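Local coordinates for ferric uptake regulation protein (Vibrio cholerae, PDB 2W57) that probably acts as an iron-responsive repressor that, as a metal-binding dimer, recognises DNA and controls genes of iron uptake, at residues His86-His90 with Phe102-Glu108; Ala65-Thr69 with Phe80-Thr84; Ile107-Gln111 with Asn124-Tyr128; Lys21-Leu26 with Leu39-Leu43. All coordinates share one frame; numbering follows the deposited sequence.

Contact 1: His86-His90 with Phe102-Glu108. With ZN (zinc ion), chain C; ZN (zinc ion), chain D.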
loop_
_atom_site.group_PDB
_atom_site.type_symbol
_atom_site.label_atom_id
_atom_site.label_comp_id
_atom_site.label_asym_id
_atom_site.label_seq_id
_atom_site.Cartn_x
_atom_site.Cartn_y
_atom_site.Cartn_z
ATOM N N HIS A 86 -1.964 -18.798 6.838
ATOM C CA HIS A 86 -2.340 -19.071 5.442
ATOM C C HIS A 86 -2.196 -17.843 4.537
ATOM O O HIS A 86 -3.019 -16.915 4.553
ATOM C CB HIS A 86 -3.759 -19.642 5.347
ATOM C CG HIS A 86 -4.068 -20.678 6.390
ATOM N ND1 HIS A 86 -3.314 -21.824 6.553
ATOM C CD2 HIS A 86 -5.055 -20.742 7.317
ATOM C CE1 HIS A 86 -3.818 -22.544 7.541
ATOM N NE2 HIS A 86 -4.876 -21.912 8.020
ATOM N N HIS A 87 -1.125 -17.872 3.750
ATOM C CA HIS A 87 -0.771 -16.824 2.812
ATOM C C HIS A 87 -1.794 -16.680 1.692
ATOM O O HIS A 87 -2.214 -17.672 1.095
ATOM C CB HIS A 87 0.601 -17.133 2.203
ATOM C CG HIS A 87 1.000 -16.200 1.105
ATOM N ND1 HIS A 87 1.624 -14.993 1.348
ATOM C CD2 HIS A 87 0.862 -16.292 -0.240
ATOM C CE1 HIS A 87 1.850 -14.381 0.199
ATOM N NE2 HIS A 87 1.397 -15.147 -0.780
ATOM N N HIS A 88 -2.187 -15.438 1.409
ATOM C CA HIS A 88 -2.916 -15.133 0.179
ATOM C C HIS A 88 -2.520 -13.767 -0.435
ATOM O O HIS A 88 -1.824 -12.952 0.184
ATOM C CB HIS A 88 -4.437 -15.277 0.373
ATOM C CG HIS A 88 -5.005 -14.382 1.432
ATOM N ND1 HIS A 88 -4.849 -14.626 2.780
ATOM C CD2 HIS A 88 -5.745 -13.253 1.340
ATOM C CE1 HIS A 88 -5.461 -13.683 3.472
ATOM N NE2 HIS A 88 -6.015 -12.839 2.622
ATOM N N ASP A 89 -2.939 -13.561 -1.677
ATOM C CA ASP A 89 -2.790 -12.287 -2.353
ATOM C C ASP A 89 -4.178 -11.785 -2.682
ATOM O O ASP A 89 -5.159 -12.458 -2.365
ATOM C CB ASP A 89 -1.930 -12.452 -3.596
ATOM C CG ASP A 89 -0.550 -12.916 -3.252
ATOM O OD1 ASP A 89 0.087 -12.256 -2.402
ATOM O OD2 ASP A 89 -0.112 -13.950 -3.797
ATOM N N HIS A 90 -4.275 -10.608 -3.291
ATOM C CA HIS A 90 -5.569 -9.948 -3.367
ATOM C C HIS A 90 -5.908 -9.437 -4.737
ATOM O O HIS A 90 -5.092 -8.836 -5.420
ATOM C CB HIS A 90 -5.672 -8.815 -2.338
ATOM C CG HIS A 90 -5.257 -9.213 -0.954
ATOM N ND1 HIS A 90 -3.934 -9.295 -0.567
ATOM C CD2 HIS A 90 -5.989 -9.553 0.134
ATOM C CE1 HIS A 90 -3.870 -9.673 0.698
ATOM N NE2 HIS A 90 -5.103 -9.830 1.149
ATOM N N PHE A 102 -6.485 -15.042 -3.450
ATOM C CA PHE A 102 -5.981 -16.133 -4.278
ATOM C C PHE A 102 -4.557 -16.485 -3.880
ATOM O O PHE A 102 -3.875 -15.701 -3.220
ATOM C CB PHE A 102 -6.068 -15.791 -5.776
ATOM C CG PHE A 102 -5.103 -14.716 -6.221
ATOM C CD1 PHE A 102 -5.438 -13.366 -6.110
ATOM C CD2 PHE A 102 -3.864 -15.056 -6.759
ATOM C CE1 PHE A 102 -4.552 -12.370 -6.521
ATOM C CE2 PHE A 102 -2.973 -14.066 -7.172
ATOM C CZ PHE A 102 -3.322 -12.718 -7.049
ATOM N N SER A 103 -4.126 -17.676 -4.279
ATOM C CA SER A 103 -2.757 -18.119 -4.065
ATOM C C SER A 103 -2.321 -19.030 -5.212
ATOM O O SER A 103 -2.512 -20.238 -5.164
ATOM C CB SER A 103 -2.623 -18.827 -2.711
ATOM O OG SER A 103 -1.264 -19.131 -2.435
ATOM N N ASP A 104 -1.736 -18.428 -6.239
ATOM C CA ASP A 104 -1.325 -19.130 -7.436
ATOM C C ASP A 104 0.074 -19.714 -7.264
ATOM O O ASP A 104 0.997 -19.004 -6.865
ATOM C CB ASP A 104 -1.340 -18.159 -8.609
ATOM C CG ASP A 104 -1.189 -18.851 -9.945
ATOM O OD1 ASP A 104 -2.110 -19.617 -10.330
ATOM O OD2 ASP A 104 -0.155 -18.619 -10.616
ATOM N N ASP A 105 0.223 -21.004 -7.573
ATOM C CA ASP A 105 1.509 -21.718 -7.474
ATOM C C ASP A 105 2.562 -21.208 -8.454
ATOM O O ASP A 105 3.749 -21.121 -8.118
ATOM C CB ASP A 105 1.306 -23.213 -7.727
ATOM C CG ASP A 105 0.259 -23.813 -6.825
ATOM O OD1 ASP A 105 0.403 -23.681 -5.588
ATOM O OD2 ASP A 105 -0.706 -24.412 -7.353
ATOM N N VAL A 106 2.124 -20.902 -9.671
ATOM C CA VAL A 106 3.039 -20.491 -10.729
ATOM C C VAL A 106 3.641 -19.122 -10.380
ATOM O O VAL A 106 4.870 -18.941 -10.424
ATOM C CB VAL A 106 2.352 -20.491 -12.128
ATOM C CG1 VAL A 106 3.306 -19.990 -13.194
ATOM C CG2 VAL A 106 1.832 -21.897 -12.493
ATOM N N ILE A 107 2.774 -18.181 -10.005
ATOM C CA ILE A 107 3.216 -16.879 -9.525
ATOM C C ILE A 107 4.137 -17.036 -8.317
ATOM O O ILE A 107 5.242 -16.493 -8.314
ATOM C CB ILE A 107 2.035 -15.939 -9.200
ATOM C CG1 ILE A 107 1.281 -15.586 -10.485
ATOM C CG2 ILE A 107 2.529 -14.669 -8.482
ATOM C CD1 ILE A 107 -0.040 -14.925 -10.255
ATOM N N GLU A 108 3.710 -17.800 -7.314
ATOM C CA GLU A 108 4.561 -18.022 -6.147
ATOM C C GLU A 108 5.956 -18.481 -6.565
ATOM O O GLU A 108 6.943 -17.919 -6.101
ATOM C CB GLU A 108 3.936 -18.998 -5.141
ATOM C CG GLU A 108 2.676 -18.500 -4.400
ATOM C CD GLU A 108 2.787 -17.069 -3.855
ATOM O OE1 GLU A 108 3.876 -16.660 -3.393
ATOM O OE2 GLU A 108 1.770 -16.349 -3.894
HETATM ZN ZN ZN C . 1.557 -14.497 -2.949
HETATM ZN ZN ZN D . -6.401 -10.815 2.856
#

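Contact 2: Ala65-Thr69 with Phe80-Thr84. With ZN (zinc ion), chain D.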
loop_
_atom_site.group_PDB
_atom_site.type_symbol
_atom_site.label_atom_id
_atom_site.label_comp_id
_atom_site.label_asym_id
_atom_site.label_seq_id
_atom_site.Cartn_x
_atom_site.Cartn_y
_atom_site.Cartn_z
ATOM N N ALA A 65 -0.350 -5.610 17.966
ATOM C CA ALA A 65 -0.536 -6.819 18.778
ATOM C C ALA A 65 -0.628 -8.123 17.950
ATOM O O ALA A 65 -0.703 -9.226 18.510
ATOM C CB ALA A 65 -1.758 -6.670 19.685
ATOM N N GLY A 66 -0.627 -7.991 16.623
ATOM C CA GLY A 66 -0.722 -9.148 15.729
ATOM C C GLY A 66 -2.124 -9.713 15.554
ATOM O O GLY A 66 -2.287 -10.788 14.994
ATOM N N ILE A 67 -3.136 -8.993 16.039
ATOM C CA ILE A 67 -4.532 -9.401 15.877
ATOM C C ILE A 67 -4.993 -9.198 14.426
ATOM O O ILE A 67 -5.716 -10.046 13.866
ATOM C CB ILE A 67 -5.462 -8.646 16.863
ATOM C CG1 ILE A 67 -5.313 -9.204 18.274
ATOM C CG2 ILE A 67 -6.912 -8.767 16.451
ATOM C CD1 ILE A 67 -6.182 -8.498 19.294
ATOM N N VAL A 68 -4.570 -8.081 13.823
ATOM C CA VAL A 68 -4.916 -7.778 12.434
ATOM C C VAL A 68 -3.674 -7.516 11.573
ATOM O O VAL A 68 -2.580 -7.279 12.095
ATOM C CB VAL A 68 -5.902 -6.573 12.303
ATOM C CG1 VAL A 68 -7.185 -6.800 13.090
ATOM C CG2 VAL A 68 -5.239 -5.240 12.712
ATOM N N THR A 69 -3.862 -7.570 10.257
ATOM C CA THR A 69 -2.851 -7.175 9.287
ATOM C C THR A 69 -3.400 -5.990 8.514
ATOM O O THR A 69 -4.553 -6.028 8.059
ATOM C CB THR A 69 -2.573 -8.306 8.275
ATOM O OG1 THR A 69 -2.112 -9.479 8.966
ATOM C CG2 THR A 69 -1.516 -7.877 7.254
ATOM N N PHE A 80 -8.146 -3.839 6.590
ATOM C CA PHE A 80 -7.678 -4.700 7.642
ATOM C C PHE A 80 -8.362 -6.059 7.530
ATOM O O PHE A 80 -9.419 -6.190 6.916
ATOM C CB PHE A 80 -7.972 -4.061 9.000
ATOM C CG PHE A 80 -7.321 -2.703 9.203
ATOM C CD1 PHE A 80 -6.167 -2.580 9.971
ATOM C CD2 PHE A 80 -7.880 -1.547 8.646
ATOM C CE1 PHE A 80 -5.573 -1.338 10.181
ATOM C CE2 PHE A 80 -7.290 -0.298 8.839
ATOM C CZ PHE A 80 -6.128 -0.192 9.608
ATOM N N GLU A 81 -7.738 -7.066 8.121
ATOM C CA GLU A 81 -8.271 -8.415 8.179
ATOM C C GLU A 81 -7.621 -9.050 9.394
ATOM O O GLU A 81 -6.592 -8.560 9.859
ATOM C CB GLU A 81 -7.940 -9.212 6.904
ATOM C CG GLU A 81 -6.462 -9.213 6.494
ATOM C CD GLU A 81 -6.148 -10.204 5.375
ATOM O OE1 GLU A 81 -6.609 -11.368 5.469
ATOM O OE2 GLU A 81 -5.436 -9.839 4.403
ATOM N N LEU A 82 -8.233 -10.114 9.915
ATOM C CA LEU A 82 -7.657 -10.866 11.019
ATOM C C LEU A 82 -6.491 -11.659 10.471
ATOM O O LEU A 82 -6.543 -12.115 9.332
ATOM C CB LEU A 82 -8.694 -11.809 11.628
ATOM C CG LEU A 82 -9.828 -11.153 12.430
ATOM C CD1 LEU A 82 -11.055 -12.061 12.503
ATOM C CD2 LEU A 82 -9.372 -10.737 13.843
ATOM N N SER A 83 -5.438 -11.807 11.272
ATOM C CA SER A 83 -4.241 -12.547 10.862
ATOM C C SER A 83 -4.515 -14.028 10.607
ATOM O O SER A 83 -5.446 -14.598 11.170
ATOM C CB SER A 83 -3.145 -12.416 11.922
ATOM O OG SER A 83 -2.789 -11.063 12.109
ATOM N N THR A 84 -3.711 -14.624 9.727
ATOM C CA THR A 84 -3.617 -16.079 9.549
ATOM C C THR A 84 -2.221 -16.417 9.026
ATOM O O THR A 84 -1.589 -15.591 8.376
ATOM C CB THR A 84 -4.678 -16.651 8.553
ATOM O OG1 THR A 84 -4.728 -15.835 7.377
ATOM C CG2 THR A 84 -6.081 -16.722 9.188
HETATM ZN ZN ZN D . -6.401 -10.815 2.856
#

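Contact 3: Ile107-Gln111 with Asn124-Tyr128. With ZN (zinc ion), chain C.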
loop_
_atom_site.group_PDB
_atom_site.type_symbol
_atom_site.label_atom_id
_atom_site.label_comp_id
_atom_site.label_asym_id
_atom_site.label_seq_id
_atom_site.Cartn_x
_atom_site.Cartn_y
_atom_site.Cartn_z
ATOM N N ILE A 107 2.774 -18.181 -10.005
ATOM C CA ILE A 107 3.216 -16.879 -9.525
ATOM C C ILE A 107 4.137 -17.036 -8.317
ATOM O O ILE A 107 5.242 -16.493 -8.314
ATOM C CB ILE A 107 2.035 -15.939 -9.200
ATOM C CG1 ILE A 107 1.281 -15.586 -10.485
ATOM C CG2 ILE A 107 2.529 -14.669 -8.482
ATOM C CD1 ILE A 107 -0.040 -14.925 -10.255
ATOM N N GLU A 108 3.710 -17.800 -7.314
ATOM C CA GLU A 108 4.561 -18.022 -6.147
ATOM C C GLU A 108 5.956 -18.481 -6.565
ATOM O O GLU A 108 6.943 -17.919 -6.101
ATOM C CB GLU A 108 3.936 -18.998 -5.141
ATOM C CG GLU A 108 2.676 -18.500 -4.400
ATOM C CD GLU A 108 2.787 -17.069 -3.855
ATOM O OE1 GLU A 108 3.876 -16.660 -3.393
ATOM O OE2 GLU A 108 1.770 -16.349 -3.894
ATOM N N GLN A 109 6.033 -19.460 -7.470
ATOM C CA GLN A 109 7.321 -19.985 -7.964
ATOM C C GLN A 109 8.139 -18.958 -8.747
ATOM O O GLN A 109 9.355 -18.848 -8.556
ATOM C CB GLN A 109 7.109 -21.254 -8.803
ATOM C CG GLN A 109 8.391 -21.872 -9.429
ATOM C CD GLN A 109 9.482 -22.231 -8.402
ATOM O OE1 GLN A 109 9.222 -22.367 -7.194
ATOM N NE2 GLN A 109 10.710 -22.387 -8.889
ATOM N N ARG A 110 7.472 -18.204 -9.617
ATOM C CA ARG A 110 8.156 -17.214 -10.448
ATOM C C ARG A 110 8.884 -16.148 -9.636
ATOM O O ARG A 110 10.014 -15.785 -9.959
ATOM C CB ARG A 110 7.179 -16.567 -11.424
ATOM C CG ARG A 110 6.661 -17.511 -12.504
ATOM C CD ARG A 110 7.781 -18.137 -13.342
ATOM N NE ARG A 110 8.593 -17.136 -14.026
ATOM C CZ ARG A 110 9.925 -17.097 -14.013
ATOM N NH1 ARG A 110 10.634 -18.020 -13.362
ATOM N NH2 ARG A 110 10.554 -16.136 -14.675
ATOM N N GLN A 111 8.231 -15.675 -8.574
ATOM C CA GLN A 111 8.796 -14.697 -7.636
ATOM C C GLN A 111 10.160 -15.139 -7.085
ATOM O O GLN A 111 11.108 -14.349 -7.066
ATOM C CB GLN A 111 7.799 -14.425 -6.492
ATOM C CG GLN A 111 6.449 -13.838 -6.951
ATOM C CD GLN A 111 5.446 -13.630 -5.825
ATOM O OE1 GLN A 111 5.642 -14.097 -4.703
ATOM N NE2 GLN A 111 4.352 -12.940 -6.127
ATOM N N ASN A 124 9.743 -11.817 1.765
ATOM C CA ASN A 124 8.324 -11.512 1.770
ATOM C C ASN A 124 7.951 -10.844 0.449
ATOM O O ASN A 124 8.825 -10.363 -0.273
ATOM C CB ASN A 124 7.991 -10.598 2.960
ATOM C CG ASN A 124 6.495 -10.465 3.209
ATOM O OD1 ASN A 124 5.687 -11.200 2.637
ATOM N ND2 ASN A 124 6.121 -9.519 4.070
ATOM N N HIS A 125 6.659 -10.829 0.129
ATOM C CA HIS A 125 6.148 -10.106 -1.032
ATOM C C HIS A 125 4.737 -9.577 -0.768
ATOM O O HIS A 125 4.111 -9.928 0.226
ATOM C CB HIS A 125 6.180 -10.994 -2.280
ATOM C CG HIS A 125 5.169 -12.101 -2.277
ATOM N ND1 HIS A 125 5.391 -13.311 -1.653
ATOM C CD2 HIS A 125 3.942 -12.190 -2.841
ATOM C CE1 HIS A 125 4.341 -14.094 -1.824
ATOM N NE2 HIS A 125 3.449 -13.439 -2.545
ATOM N N SER A 126 4.242 -8.709 -1.639
ATOM C CA SER A 126 2.821 -8.370 -1.618
ATOM C C SER A 126 2.343 -8.144 -3.035
ATOM O O SER A 126 3.042 -7.518 -3.832
ATOM C CB SER A 126 2.536 -7.147 -0.726
ATOM O OG SER A 126 3.228 -5.994 -1.172
ATOM N N LEU A 127 1.165 -8.675 -3.349
ATOM C CA LEU A 127 0.614 -8.590 -4.707
ATOM C C LEU A 127 -0.851 -8.184 -4.679
ATOM O O LEU A 127 -1.658 -8.827 -4.007
ATOM C CB LEU A 127 0.813 -9.916 -5.463
ATOM C CG LEU A 127 0.076 -10.211 -6.769
ATOM C CD1 LEU A 127 0.507 -9.283 -7.883
ATOM C CD2 LEU A 127 0.288 -11.659 -7.179
ATOM N N TYR A 128 -1.167 -7.108 -5.405
ATOM C CA TYR A 128 -2.518 -6.555 -5.474
ATOM C C TYR A 128 -2.930 -6.377 -6.922
ATOM O O TYR A 128 -2.277 -5.659 -7.676
ATOM C CB TYR A 128 -2.605 -5.204 -4.745
ATOM C CG TYR A 128 -2.281 -5.293 -3.280
ATOM C CD1 TYR A 128 -3.211 -5.784 -2.372
ATOM C CD2 TYR A 128 -1.031 -4.920 -2.803
ATOM C CE1 TYR A 128 -2.900 -5.897 -1.018
ATOM C CE2 TYR A 128 -0.710 -5.026 -1.455
ATOM C CZ TYR A 128 -1.644 -5.515 -0.570
ATOM O OH TYR A 128 -1.331 -5.618 0.771
HETATM ZN ZN ZN C . 1.557 -14.497 -2.949
#

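Contact 4: Lys21-Leu26 with Leu39-Leu43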
loop_
_atom_site.group_PDB
_atom_site.type_symbol
_atom_site.label_atom_id
_atom_site.label_comp_id
_atom_site.label_asym_id
_atom_site.label_seq_id
_atom_site.Cartn_x
_atom_site.Cartn_y
_atom_site.Cartn_z
ATOM N N LYS A 21 -16.122 -4.780 20.667
ATOM C CA LYS A 21 -17.129 -4.469 19.670
ATOM C C LYS A 21 -16.548 -4.349 18.282
ATOM O O LYS A 21 -17.219 -4.652 17.295
ATOM C CB LYS A 21 -17.829 -3.158 20.036
ATOM C CG LYS A 21 -18.831 -3.313 21.164
ATOM C CD LYS A 21 -19.563 -2.010 21.413
ATOM C CE LYS A 21 -20.559 -2.153 22.550
ATOM N NZ LYS A 21 -21.794 -2.814 22.102
ATOM N N ILE A 22 -15.306 -3.887 18.204
ATOM C CA ILE A 22 -14.626 -3.775 16.930
ATOM C C ILE A 22 -14.122 -5.147 16.522
ATOM O O ILE A 22 -14.142 -5.478 15.343
ATOM C CB ILE A 22 -13.479 -2.735 16.978
ATOM C CG1 ILE A 22 -14.075 -1.322 17.048
ATOM C CG2 ILE A 22 -12.554 -2.894 15.775
ATOM C CD1 ILE A 22 -13.093 -0.226 17.281
ATOM N N LEU A 23 -13.683 -5.951 17.488
ATOM C CA LEU A 23 -13.227 -7.304 17.176
ATOM C C LEU A 23 -14.396 -8.178 16.707
ATOM O O LEU A 23 -14.301 -8.856 15.684
ATOM C CB LEU A 23 -12.505 -7.929 18.375
ATOM C CG LEU A 23 -11.930 -9.347 18.272
ATOM C CD1 LEU A 23 -10.913 -9.465 17.139
ATOM C CD2 LEU A 23 -11.295 -9.739 19.603
ATOM N N GLU A 24 -15.491 -8.154 17.463
ATOM C CA GLU A 24 -16.759 -8.735 17.043
ATOM C C GLU A 24 -17.013 -8.471 15.551
ATOM O O GLU A 24 -17.237 -9.402 14.777
ATOM C CB GLU A 24 -17.868 -8.106 17.871
ATOM C CG GLU A 24 -19.163 -8.876 17.983
ATOM C CD GLU A 24 -19.896 -8.542 19.293
ATOM O OE1 GLU A 24 -21.101 -8.901 19.445
ATOM O OE2 GLU A 24 -19.256 -7.918 20.184
ATOM N N VAL A 25 -16.954 -7.207 15.138
ATOM C CA VAL A 25 -17.216 -6.882 13.745
ATOM C C VAL A 25 -16.224 -7.558 12.828
ATOM O O VAL A 25 -16.621 -8.134 11.809
ATOM C CB VAL A 25 -17.251 -5.360 13.468
ATOM C CG1 VAL A 25 -17.199 -5.089 11.965
ATOM C CG2 VAL A 25 -18.513 -4.730 14.080
ATOM N N LEU A 26 -14.946 -7.512 13.199
ATOM C CA LEU A 26 -13.880 -8.081 12.375
ATOM C C LEU A 26 -14.067 -9.569 12.094
ATOM O O LEU A 26 -13.592 -10.077 11.076
ATOM C CB LEU A 26 -12.512 -7.805 12.999
ATOM C CG LEU A 26 -12.001 -6.379 12.761
ATOM C CD1 LEU A 26 -10.834 -6.043 13.660
ATOM C CD2 LEU A 26 -11.651 -6.187 11.301
ATOM N N LEU A 39 -15.713 -0.166 8.625
ATOM C CA LEU A 39 -15.876 -0.699 9.975
ATOM C C LEU A 39 -16.641 0.271 10.902
ATOM O O LEU A 39 -17.519 -0.132 11.675
ATOM C CB LEU A 39 -14.494 -1.062 10.533
ATOM C CG LEU A 39 -14.229 -1.566 11.961
ATOM C CD1 LEU A 39 -15.428 -2.256 12.574
ATOM C CD2 LEU A 39 -12.982 -2.469 11.975
ATOM N N TYR A 40 -16.294 1.549 10.814
ATOM C CA TYR A 40 -17.017 2.611 11.507
ATOM C C TYR A 40 -18.485 2.628 11.089
ATOM O O TYR A 40 -19.363 2.625 11.956
ATOM C CB TYR A 40 -16.345 3.963 11.236
ATOM C CG TYR A 40 -17.187 5.172 11.547
ATOM C CD1 TYR A 40 -17.466 5.522 12.866
ATOM C CD2 TYR A 40 -17.704 5.964 10.526
ATOM C CE1 TYR A 40 -18.242 6.618 13.171
ATOM C CE2 TYR A 40 -18.499 7.078 10.819
ATOM C CZ TYR A 40 -18.753 7.396 12.154
ATOM O OH TYR A 40 -19.511 8.499 12.476
ATOM N N LYS A 41 -18.748 2.635 9.775
ATOM C CA LYS A 41 -20.128 2.631 9.249
ATOM C C LYS A 41 -20.978 1.438 9.702
ATOM O O LYS A 41 -22.172 1.597 9.947
ATOM C CB LYS A 41 -20.151 2.747 7.723
ATOM C CG LYS A 41 -20.294 4.196 7.210
ATOM C CD LYS A 41 -20.139 4.286 5.686
ATOM C CE LYS A 41 -18.683 4.420 5.294
ATOM N NZ LYS A 41 -18.355 3.640 4.053
ATOM N N LYS A 42 -20.363 0.261 9.797
ATOM C CA LYS A 42 -21.016 -0.950 10.279
ATOM C C LYS A 42 -21.468 -0.729 11.720
ATOM O O LYS A 42 -22.624 -0.950 12.064
ATOM C CB LYS A 42 -20.031 -2.116 10.243
ATOM C CG LYS A 42 -20.568 -3.366 9.589
ATOM C CD LYS A 42 -20.232 -3.361 8.084
ATOM C CE LYS A 42 -20.756 -4.616 7.360
ATOM N NZ LYS A 42 -19.973 -4.847 6.111
ATOM N N LEU A 43 -20.542 -0.245 12.541
ATOM C CA LEU A 43 -20.796 0.087 13.929
ATOM C C LEU A 43 -21.941 1.083 14.093
ATOM O O LEU A 43 -22.737 0.941 15.033
ATOM C CB LEU A 43 -19.513 0.607 14.591
ATOM C CG LEU A 43 -18.472 -0.470 14.921
ATOM C CD1 LEU A 43 -17.175 0.171 15.379
ATOM C CD2 LEU A 43 -18.976 -1.470 15.984
#

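Contact 1: His86-His90 with Phe102-Glu108
Phe102 and Asp89 face each other as an antiparallel hydrogen-bonded pair in the mixed sheet of the C-terminal dimerisation domain of the Fur fold, where the chain then turns into a helix that comes back to the same strand through a zinc ion. Asp89 N donates to Phe102 O at 2.8 Å, nearly straight at 169°, and Phe102 N returns the bond to Asp89 O at 3.1 Å. With CG lodged between backbone N and carbonyl carbon (chi1 70°), the Phe102 ring lays one face over the Asp89 methylene: Asp89 CB is 4.0 Å from the centroid of the Phe102 ring, a CH-pi contact displaced toward CZ. Ile114 of the second subunit also packs on Phe102. Ser103 follows, its OG close to the plane of the His87 imidazole and 4.2 Å from His87 CD2. Asp104 is the N-cap of helix 105-117; its OD2 accepts from Ile107 N at 3.0 Å, while OD1 forms a salt bridge to Arg110 of the second subunit. Glu108, bent in mid-chain, reaches the zinc from the direction opposite to His87 and Asp89, with His125 as fourth ligand. Its carboxylate is nearly coplanar with that of Asp89 but stands 82° from the His87 ring, and Glu108 OE2 binds the metal at 2.1 Å.

Contact 2: Ala65-Thr69 with Phe80-Thr84
Glu81 and Thr69 are neighbours across an antiparallel hydrogen-bonded pair. Glu81 CB leaves the sheet on the face it shares with the Thr69 side chain, and a chi1 of 52° then folds CG back over its own backbone, which sets Glu81 CG 4.0 Å from Thr69 O and 4.4 Å from Thr69 CB. Beyond CG the chain runs extended until the carboxylate carried on CD reaches a zinc ion: OE2 of Glu81 binds the metal at 2.1 Å, and OE1 stays at a longer 2.7 Å. OE2 also accepts a hydrogen bond from His71, while His33, His88 and His90 complete the metal site. The backbone beneath is the hairpin of strands 68-72 and 78-82, the wing of the winged-helix DNA-binding domain. Thr69 N donates to Glu81 O at 2.9 Å and 162°; the reverse bond, Glu81 N to Thr69 O, is weak. One pair further on, Val68 and Leu82 are non-hydrogen-bonded and their side chains diverge. Val68 CG2 comes to the edge of the Phe80 ring at CD1, whereas Leu82 lies alongside Ile67, with Leu82 CD2 4.1 Å from Ile67 CG2, and both touch Leu23 of helix 17-26. Before the ladder, the chain leaves helix 52-64 through Gly66, whose positive phi closes that helix in a Schellman motif. Its carbonyl accepts a hydrogen bond from Ser83 OG at 2.9 Å, the hydroxyl lying well out of the carbonyl plane, while Ser83 N bonds to Ile67 O at 3.1 Å.

Contact 3: Ile107-Gln111 with Asn124-Tyr128
His125 and Glu108 are drawn together by one zinc ion, and this end of the contact is the dense one. His125 NE2 binds the metal at 2.2 Å, its imidazole standing off the strand toward the helix; His87 and Asp89 complete the site. The Glu108 carboxylate arrives across the ring, the two planes 41° apart. Over one ring face of His125 lies the side-chain amide of Gln111, extended from the next helical turn and steeply inclined to the ring. Ile107 and Leu127 pack more sparsely: they cross at about a right angle and meet through single methyls, Ile107 CG2 to Leu127 CD2 at 4.0 Å. The segment axes approach only to 10.9 Å, so these side chains span the gap between helix and strand. Gln109 faces solvent on the far side of the helix, whereas strand 124-128 also pairs antiparallel with a strand of the second subunit, extending the sheet across the dimer. A metal-bound His125 NE2 has no hydrogen to share, so its 3.4 Å approach to Glu108 OE1 is no hydrogen bond but follows from Glu108 binding the same zinc through OE2: helix 105-117 and strand 121-132 are joined here through zinc, whose charge the Glu108 carboxylate probably helps to balance.

Contact 4: Lys21-Leu26 with Leu39-Leu43
Leu39 and Val25 meet with no flat group between them: neither ring faces nor ring edges take part, and the interface consists of branched aliphatic side chains. Leu39 is the central wedge. Its CG lies opposite the backbone N (chi1 176°), sending the fork straight at the other helix, where the two methyls part company. Leu39 CD1 goes to Val25, 3.4 Å from Val25 CG1, while Leu39 CD2 sits between two residues one turn apart, 3.8 Å from Ile22 CG2 and 4.0 Å from Leu26 CD2. One turn on, Leu43 repeats the forked approach: its CD1 is 3.8 Å from Ile22 CG1, and its CD2 is equally far from Val25 CG2. Ile22 and Val25 therefore each touch both leucines, using a different branch for each. At the side of the patch, the Lys42 CB comes near Val25 before its chain leads away; Lys21 forms a salt bridge with Glu48 through NZ. The short axes pass 10.5 Å apart at an angle of 105°, so the helices cross nearly at right angles and share a single patch. Val55, Val58 and Leu59 of helix 52-64 close the core from a third direction. Three helices around one aliphatic centre, followed in the chain by the hairpin 68-82, are the hallmark of the winged helix-turn-helix, the DNA-binding domain of Fur proteins.

Overall arrangement
The four contacts trace the chain from DNA-binding to dimerisation domain. Contacts 4 and 2, with centres 14 Å apart, touch directly: Leu82 CD1 of the wing lies 3.5 Å from Leu26 O, and Val68 CG1 is 3.8 Å from Leu26 CD1. Contacts 2 and 1, 18 Å between centres, meet at one zinc ion, where Glu81 from the wing, with His33, joins His88 and His90 from the other domain; this metal thus bridges the two domains. Contacts 1 and 3 lie only 7 Å apart between centres, share Ile107 and Glu108, and together supply all four ligands of the second zinc. Contact 4 is remote from both, its centre 28 Å from that of contact 1 and 31 Å from that of contact 3.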